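Local coordinates for protein IS607 family transposase IS1535 (Mycobacterium tuberculosis, PDB 6DGB) that is the catalytic domain of an IS607-family serine transposase, which probably binds DNA and exchanges its strands to move the insertion element, at residues 22-27 with 64-69. Residues are numbered along the deposited sequence; the frame is centred on the assembly and turned at random.
Sequences ARLTAW and VIVVEH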
# COMPACT_ATOMS: atom_id res chain seq x y z
N ALA A 22 22.14 7.47 -9.35
CA ALA A 22 22.67 8.12 -10.55
C ALA A 22 21.55 8.85 -11.33
O ALA A 22 21.67 10.06 -11.58
CB ALA A 22 23.40 7.12 -11.43
N ARG A 23 20.46 8.13 -11.65
CA ARG A 23 19.32 8.74 -12.35
C ARG A 23 18.73 9.90 -11.50
O ARG A 23 18.52 10.97 -12.06
CB ARG A 23 18.30 7.67 -12.79
CG ARG A 23 16.97 8.21 -13.36
CD ARG A 23 17.07 8.96 -14.69
NE ARG A 23 16.11 10.07 -14.76
CZ ARG A 23 16.41 11.31 -15.12
NH1 ARG A 23 17.64 11.62 -15.51
NH2 ARG A 23 15.47 12.25 -15.11
N LEU A 24 18.60 9.73 -10.15
CA LEU A 24 18.09 10.75 -9.21
C LEU A 24 18.92 12.03 -9.10
O LEU A 24 18.35 13.11 -8.94
CB LEU A 24 17.87 10.18 -7.81
CG LEU A 24 16.66 9.26 -7.62
CD1 LEU A 24 16.49 8.91 -6.18
CD2 LEU A 24 15.40 9.86 -8.16
N THR A 25 20.27 11.93 -9.16
CA THR A 25 21.13 13.11 -9.10
C THR A 25 21.19 13.77 -10.45
O THR A 25 21.37 14.98 -10.51
CB THR A 25 22.49 12.85 -8.50
OG1 THR A 25 22.92 11.54 -8.82
CG2 THR A 25 22.50 13.07 -7.00
N ALA A 26 20.98 12.99 -11.54
CA ALA A 26 20.92 13.55 -12.89
C ALA A 26 19.67 14.43 -12.92
O ALA A 26 19.73 15.56 -13.41
CB ALA A 26 20.83 12.45 -13.92
N TRP A 27 18.56 13.92 -12.32
CA TRP A 27 17.28 14.62 -12.22
C TRP A 27 17.49 15.94 -11.49
O TRP A 27 17.21 16.99 -12.06
CB TRP A 27 16.24 13.73 -11.51
CG TRP A 27 14.84 14.29 -11.46
CD1 TRP A 27 13.79 13.96 -12.27
CD2 TRP A 27 14.33 15.23 -10.51
NE1 TRP A 27 12.67 14.65 -11.89
CE2 TRP A 27 12.97 15.44 -10.82
CE3 TRP A 27 14.90 15.93 -9.42
CZ2 TRP A 27 12.19 16.34 -10.10
CZ3 TRP A 27 14.13 16.82 -8.72
CH2 TRP A 27 12.78 17.01 -9.04
N VAL A 64 9.17 17.69 -1.30
CA VAL A 64 9.27 16.97 -2.55
C VAL A 64 10.05 15.68 -2.31
O VAL A 64 11.14 15.69 -1.75
CB VAL A 64 9.86 17.88 -3.67
CG1 VAL A 64 10.46 17.09 -4.83
CG2 VAL A 64 8.80 18.84 -4.19
N ILE A 65 9.44 14.56 -2.67
CA ILE A 65 10.01 13.23 -2.53
C ILE A 65 10.15 12.66 -3.94
O ILE A 65 9.15 12.36 -4.60
CB ILE A 65 9.16 12.32 -1.59
CG1 ILE A 65 9.08 12.94 -0.16
CG2 ILE A 65 9.73 10.88 -1.56
CD1 ILE A 65 8.11 12.40 0.68
N VAL A 66 11.39 12.53 -4.38
CA VAL A 66 11.73 12.06 -5.72
C VAL A 66 12.14 10.58 -5.69
O VAL A 66 13.06 10.19 -4.98
CB VAL A 66 12.79 12.99 -6.41
CG1 VAL A 66 12.97 12.66 -7.89
CG2 VAL A 66 12.43 14.47 -6.25
N VAL A 67 11.42 9.77 -6.49
CA VAL A 67 11.68 8.34 -6.74
C VAL A 67 11.99 8.07 -8.23
O VAL A 67 11.55 8.84 -9.08
CB VAL A 67 10.53 7.43 -6.25
CG1 VAL A 67 10.63 7.20 -4.76
CG2 VAL A 67 9.16 7.95 -6.68
N GLU A 68 12.67 6.96 -8.54
CA GLU A 68 12.94 6.63 -9.94
C GLU A 68 11.65 6.18 -10.59
O GLU A 68 11.22 6.78 -11.57
CB GLU A 68 14.05 5.60 -10.09
CG GLU A 68 14.41 5.35 -11.55
CD GLU A 68 15.43 4.27 -11.83
OE1 GLU A 68 15.30 3.16 -11.25
OE2 GLU A 68 16.30 4.49 -12.70
N HIS A 69 11.00 5.15 -10.02
CA HIS A 69 9.71 4.66 -10.49
C HIS A 69 8.83 4.74 -9.27
O HIS A 69 9.36 4.82 -8.15
CB HIS A 69 9.78 3.19 -10.98
CG HIS A 69 10.72 2.89 -12.12
ND1 HIS A 69 11.04 3.84 -13.09
CD2 HIS A 69 11.36 1.73 -12.42
CE1 HIS A 69 11.87 3.23 -13.93
NE2 HIS A 69 12.10 1.97 -13.57
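Trp27 and Leu24 of helix 14-30 close over Val66 of strand 64-67, packing the first helix of the serine recombinase catalytic domain against an inner strand of its four-stranded parallel sheet. The helix and strand segments run 9.3 Å apart at their closest, their directions 134° from each other.

Val66 has the largest share of the contact, and its two methyls divide the work. CG1 stands over the indole face, 4.0 Å from the centroid of the Trp27 six-membered ring and only 13° off the ring normal, a CH-pi contact. CG2 sits over the same face nearer the CZ3-CH2 side, 3.8 Å from Trp27 CH2. With chi1 at -175° the indole swings away from the backbone N of Trp27 and extends toward the sheet, offering a broad flat surface that suits a branched valine. Val93 of the neighbouring strand touches both Trp27 and Val66, and Arg31 makes a cation-pi contact with the indole.

Leu24 and Val66 lie side by side, pointing opposite ways. Leucine's forked end suits this place: CD2 lies 3.7 Å from Val66 CG1, so that this valine methyl meets both leucine and tryptophan, and 3.9 Å from Val67 C, where the strand is ending. Leu4 of strand 3-8 touches both Leu24 and Val66, adding to the apolar core.

Just past the strand, Glu68 is long enough to stretch back to the helix, where Arg19 forms a salt bridge with its OE1. The stem of the poorly ordered Arg23 lies beside the carboxylate, CB 3.8 Å from Glu68 OE2, whereas Arg23 NE remains 6.0 Å from Glu68 OE2, without direct contact.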